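Local coordinates for ABC transporter, periplasmic substrate-binding protein (Thermotoga maritima, PDB 2HPG), which probably binds a solute in the periplasm as the extracytoplasmic receptor of a tripartite ATP-independent (TRAP) transporter, at residues A[7-19]-A[39-51]. Numbering follows the deposited sequence.
Sequences AKYTLRFGHVLAP and NGDVRIEVFPSSQ
Strands 9-14 and 42-47 are the parallel pair of a beta-alpha-beta unit, joined by helix 22-37, in a periplasmic-binding-protein fold. Backbone bonds alternate between them from Tyr9 N to Asp41 O (2.8 Å) through to Phe47 N on Phe13 O (2.8 Å). Leu11, Phe13, Ile44 and Val46 share one sheet face. Leu11 and Ile44 lie side by side there, and helix 22-37 packs on Phe13 and Ile44. The other face carries Thr10, Arg12, Arg43, Glu45 and Phe47 and is largely charged or polar. Arg12 NE forms a salt bridge with Glu45 OE1 at 3.4 Å, with guanidinium and carboxylate planes 57° apart. Arg43 NH2 forms a second one to the same OE1 at 3.6 Å. Phe47 has CG anti to its carbonyl carbon (chi1 -67°), which sets CE2 3.8 Å from Arg12 CB.

Past the strands, Ser49 holds Leu17 through two bent hydrogen bonds. Ser49 OG accepts from Leu17 N at 2.9 Å, and Ser49 N donates to Leu17 O at 2.8 Å. A water bridges His15 N and Pro48 O. Val16 CG2 meets Val46 CG1, the two side chains crossing at about a right angle. With an alanine in place of Ser49, the hydroxyl is gone and Leu17 N would probably lose its acceptor, leaving only the backbone bond between these two residues. The backbone bonds thus fix the register, while the shared carboxylate probably offsets the charge of two neighbouring arginines.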
loop_
_atom_site.group_PDB
_atom_site.type_symbol
_atom_site.label_atom_id
_atom_site.label_comp_id
_atom_site.label_asym_id
_atom_site.label_seq_id
_atom_site.Cartn_x
_atom_site.Cartn_y
_atom_site.Cartn_z
ATOM N N ALA A 7 -8.362 30.023 -4.322
ATOM C CA ALA A 7 -9.393 29.058 -3.989
ATOM C C ALA A 7 -10.030 29.353 -2.641
ATOM O O ALA A 7 -9.424 30.000 -1.789
ATOM C CB ALA A 7 -8.795 27.654 -4.001
ATOM N N LYS A 8 -11.258 28.873 -2.461
ATOM C CA LYS A 8 -11.975 28.984 -1.197
ATOM C C LYS A 8 -11.507 27.943 -0.172
ATOM O O LYS A 8 -11.518 28.196 1.029
ATOM C CB LYS A 8 -13.477 28.821 -1.431
ATOM C CG LYS A 8 -14.317 28.992 -0.180
ATOM C CD LYS A 8 -15.786 29.145 -0.505
ATOM C CE LYS A 8 -16.593 29.182 0.763
ATOM N NZ LYS A 8 -18.059 29.153 0.510
ATOM N N TYR A 9 -11.149 26.758 -0.649
ATOM C CA TYR A 9 -10.652 25.687 0.195
ATOM C C TYR A 9 -9.338 25.215 -0.389
ATOM O O TYR A 9 -9.213 25.090 -1.603
ATOM C CB TYR A 9 -11.631 24.522 0.212
ATOM C CG TYR A 9 -13.054 24.888 0.562
ATOM C CD1 TYR A 9 -13.474 24.904 1.876
ATOM C CD2 TYR A 9 -13.984 25.183 -0.429
ATOM C CE1 TYR A 9 -14.774 25.217 2.208
ATOM C CE2 TYR A 9 -15.289 25.492 -0.110
ATOM C CZ TYR A 9 -15.677 25.513 1.220
ATOM O OH TYR A 9 -16.977 25.823 1.573
ATOM N N THR A 10 -8.349 24.984 0.466
ATOM C CA THR A 10 -7.065 24.452 0.026
ATOM C C THR A 10 -6.764 23.202 0.848
ATOM O O THR A 10 -6.944 23.200 2.074
ATOM C CB THR A 10 -5.946 25.490 0.147
ATOM O OG1 THR A 10 -6.257 26.602 -0.693
ATOM C CG2 THR A 10 -4.616 24.915 -0.313
ATOM N N LEU A 11 -6.392 22.126 0.144
ATOM C CA LEU A 11 -6.001 20.852 0.758
ATOM C C LEU A 11 -4.534 20.609 0.417
ATOM O O LEU A 11 -4.162 20.669 -0.750
ATOM C CB LEU A 11 -6.850 19.690 0.207
ATOM C CG LEU A 11 -6.509 18.288 0.750
ATOM C CD1 LEU A 11 -6.735 18.192 2.255
ATOM C CD2 LEU A 11 -7.322 17.199 0.008
ATOM N N ARG A 12 -3.713 20.326 1.429
ATOM C CA ARG A 12 -2.323 19.915 1.215
ATOM C C ARG A 12 -2.184 18.414 1.462
ATOM O O ARG A 12 -2.373 17.942 2.574
ATOM C CB ARG A 12 -1.405 20.723 2.120
ATOM C CG ARG A 12 -1.644 22.197 1.905
ATOM C CD ARG A 12 -0.594 23.117 2.503
ATOM N NE ARG A 12 -0.898 24.487 2.090
ATOM C CZ ARG A 12 -1.878 25.236 2.586
ATOM N NH1 ARG A 12 -2.674 24.798 3.565
ATOM N NH2 ARG A 12 -2.067 26.444 2.101
ATOM N N PHE A 13 -1.860 17.677 0.408
ATOM C CA PHE A 13 -1.902 16.228 0.445
ATOM C C PHE A 13 -0.513 15.658 0.296
ATOM O O PHE A 13 0.107 15.863 -0.734
ATOM C CB PHE A 13 -2.786 15.713 -0.678
ATOM C CG PHE A 13 -3.282 14.318 -0.446
ATOM C CD1 PHE A 13 -4.473 14.101 0.214
ATOM C CD2 PHE A 13 -2.550 13.231 -0.875
ATOM C CE1 PHE A 13 -4.934 12.819 0.449
ATOM C CE2 PHE A 13 -3.003 11.950 -0.638
ATOM C CZ PHE A 13 -4.201 11.748 0.023
ATOM N N GLY A 14 -0.042 14.918 1.303
ATOM C CA GLY A 14 1.346 14.486 1.327
ATOM C C GLY A 14 1.631 12.997 1.272
ATOM O O GLY A 14 0.733 12.155 1.262
ATOM N N HIS A 15 2.920 12.682 1.263
ATOM C CA HIS A 15 3.387 11.309 1.223
ATOM C C HIS A 15 3.024 10.577 -0.064
ATOM O O HIS A 15 2.812 9.374 -0.051
ATOM C CB HIS A 15 2.885 10.518 2.452
ATOM C CG HIS A 15 3.634 10.830 3.710
ATOM N ND1 HIS A 15 3.463 10.112 4.877
ATOM C CD2 HIS A 15 4.557 11.783 3.986
ATOM C CE1 HIS A 15 4.242 10.620 5.819
ATOM N NE2 HIS A 15 4.915 11.636 5.305
ATOM N N VAL A 16 3.000 11.282 -1.191
ATOM C CA VAL A 16 2.631 10.641 -2.445
ATOM C C VAL A 16 3.833 10.001 -3.166
ATOM O O VAL A 16 3.802 9.828 -4.388
ATOM C CB VAL A 16 1.885 11.606 -3.384
ATOM C CG1 VAL A 16 0.754 12.286 -2.643
ATOM C CG2 VAL A 16 2.839 12.627 -4.020
ATOM N N LEU A 17 4.848 9.607 -2.397
ATOM C CA LEU A 17 6.006 8.874 -2.902
ATOM C C LEU A 17 6.921 9.791 -3.726
ATOM O O LEU A 17 6.925 11.004 -3.478
ATOM C CB LEU A 17 5.590 7.567 -3.613
ATOM C CG LEU A 17 4.610 6.684 -2.820
ATOM C CD1 LEU A 17 4.412 5.345 -3.483
ATOM C CD2 LEU A 17 5.072 6.489 -1.379
ATOM N N ALA A 18 7.737 9.230 -4.625
ATOM C CA ALA A 18 8.835 9.983 -5.232
ATOM C C ALA A 18 8.319 10.918 -6.303
ATOM O O ALA A 18 7.347 10.580 -6.983
ATOM C CB ALA A 18 9.903 9.039 -5.824
ATOM N N PRO A 19 8.955 12.101 -6.446
ATOM C CA PRO A 19 8.621 13.057 -7.482
ATOM C C PRO A 19 8.731 12.504 -8.905
ATOM O O PRO A 19 9.752 11.902 -9.277
ATOM C CB PRO A 19 9.643 14.186 -7.268
ATOM C CG PRO A 19 10.074 14.066 -5.896
ATOM C CD PRO A 19 10.013 12.612 -5.555
ATOM N N ASN A 39 -14.669 24.332 -9.974
ATOM C CA ASN A 39 -14.510 25.664 -10.530
ATOM C C ASN A 39 -13.427 26.474 -9.824
ATOM O O ASN A 39 -13.557 27.698 -9.691
ATOM C CB ASN A 39 -15.846 26.446 -10.483
ATOM C CG ASN A 39 -17.080 25.560 -10.699
ATOM O OD1 ASN A 39 -17.901 25.398 -9.786
ATOM N ND2 ASN A 39 -17.215 24.989 -11.894
ATOM N N GLY A 40 -12.368 25.812 -9.364
ATOM C CA GLY A 40 -11.284 26.493 -8.670
ATOM C C GLY A 40 -11.550 26.775 -7.196
ATOM O O GLY A 40 -10.691 27.328 -6.513
ATOM N N ASP A 41 -12.724 26.401 -6.696
ATOM C CA ASP A 41 -13.037 26.594 -5.280
ATOM C C ASP A 41 -12.259 25.670 -4.345
ATOM O O ASP A 41 -12.034 26.026 -3.197
ATOM C CB ASP A 41 -14.540 26.446 -5.010
ATOM C CG ASP A 41 -15.287 27.773 -5.118
ATOM O OD1 ASP A 41 -14.725 28.747 -5.664
ATOM O OD2 ASP A 41 -16.427 27.846 -4.628
ATOM N N VAL A 42 -11.890 24.478 -4.813
ATOM C CA VAL A 42 -11.016 23.595 -4.046
ATOM C C VAL A 42 -9.686 23.514 -4.772
ATOM O O VAL A 42 -9.631 23.106 -5.919
ATOM C CB VAL A 42 -11.608 22.177 -3.849
ATOM C CG1 VAL A 42 -10.619 21.271 -3.133
ATOM C CG2 VAL A 42 -12.936 22.249 -3.080
ATOM N N ARG A 43 -8.621 23.951 -4.110
ATOM C CA ARG A 43 -7.274 23.787 -4.623
ATOM C C ARG A 43 -6.625 22.654 -3.829
ATOM O O ARG A 43 -6.689 22.655 -2.597
ATOM C CB ARG A 43 -6.492 25.080 -4.435
ATOM C CG ARG A 43 -5.051 24.970 -4.845
ATOM C CD ARG A 43 -4.254 26.216 -4.503
ATOM N NE ARG A 43 -2.889 25.857 -4.119
ATOM C CZ ARG A 43 -1.828 26.658 -4.180
ATOM N NH1 ARG A 43 -1.924 27.903 -4.641
ATOM N NH2 ARG A 43 -0.649 26.201 -3.786
ATOM N N ILE A 44 -6.027 21.687 -4.527
ATOM C CA ILE A 44 -5.303 20.599 -3.863
ATOM C C ILE A 44 -3.836 20.665 -4.211
ATOM O O ILE A 44 -3.473 20.572 -5.371
ATOM C CB ILE A 44 -5.828 19.214 -4.252
ATOM C CG1 ILE A 44 -7.329 19.124 -3.947
ATOM C CG2 ILE A 44 -5.098 18.106 -3.415
ATOM C CD1 ILE A 44 -7.982 17.886 -4.483
ATOM N N GLU A 45 -3.000 20.821 -3.198
ATOM C CA GLU A 45 -1.567 20.871 -3.387
ATOM C C GLU A 45 -0.986 19.524 -3.012
ATOM O O GLU A 45 -1.288 19.005 -1.945
ATOM C CB GLU A 45 -0.985 21.962 -2.495
ATOM C CG GLU A 45 0.444 22.250 -2.783
ATOM C CD GLU A 45 0.948 23.489 -2.061
ATOM O OE1 GLU A 45 0.245 23.976 -1.117
ATOM O OE2 GLU A 45 2.047 23.961 -2.468
ATOM N N VAL A 46 -0.136 18.977 -3.877
ATOM C CA VAL A 46 0.336 17.609 -3.749
ATOM C C VAL A 46 1.836 17.592 -3.417
ATOM O O VAL A 46 2.631 18.165 -4.150
ATOM C CB VAL A 46 0.032 16.821 -5.065
ATOM C CG1 VAL A 46 0.611 15.430 -5.003
ATOM C CG2 VAL A 46 -1.481 16.759 -5.291
ATOM N N PHE A 47 2.199 16.940 -2.309
ATOM C CA PHE A 47 3.586 16.904 -1.811
ATOM C C PHE A 47 4.194 15.516 -1.866
ATOM O O PHE A 47 3.727 14.613 -1.167
ATOM C CB PHE A 47 3.644 17.372 -0.360
ATOM C CG PHE A 47 3.315 18.816 -0.185
ATOM C CD1 PHE A 47 4.316 19.760 -0.079
ATOM C CD2 PHE A 47 2.009 19.238 -0.144
ATOM C CE1 PHE A 47 4.015 21.081 0.074
ATOM C CE2 PHE A 47 1.708 20.572 -0.014
ATOM C CZ PHE A 47 2.698 21.485 0.102
ATOM N N PRO A 48 5.235 15.323 -2.701
ATOM C CA PRO A 48 5.959 14.061 -2.687
ATOM C C PRO A 48 6.510 13.686 -1.316
ATOM O O PRO A 48 6.717 14.547 -0.476
ATOM C CB PRO A 48 7.110 14.313 -3.661
ATOM C CG PRO A 48 6.533 15.288 -4.639
ATOM C CD PRO A 48 5.730 16.214 -3.769
ATOM N N SER A 49 6.723 12.397 -1.105
ATOM C CA SER A 49 7.333 11.914 0.115
ATOM C C SER A 49 8.782 12.410 0.206
ATOM O O SER A 49 9.469 12.562 -0.803
ATOM C CB SER A 49 7.314 10.384 0.169
ATOM O OG SER A 49 6.001 9.874 0.272
ATOM N N SER A 50 9.220 12.679 1.429
ATOM C CA SER A 50 10.628 12.874 1.729
ATOM C C SER A 50 11.221 11.515 2.113
ATOM O O SER A 50 10.567 10.716 2.808
ATOM C CB SER A 50 10.774 13.855 2.902
ATOM O OG SER A 50 12.122 14.268 3.051
ATOM N N GLN A 51 12.444 11.240 1.660
ATOM C CA GLN A 51 13.191 10.069 2.158
ATOM C C GLN A 51 13.975 10.368 3.467
ATOM O O GLN A 51 14.541 9.454 4.087
ATOM C CB GLN A 51 14.089 9.432 1.066
ATOM C CG GLN A 51 14.942 10.369 0.193
ATOM C CD GLN A 51 15.551 9.634 -1.024
ATOM O OE1 GLN A 51 15.820 8.420 -0.971
ATOM N NE2 GLN A 51 15.762 10.370 -2.122
HETATM O O HOH W 1 5.032 14.468 1.994
#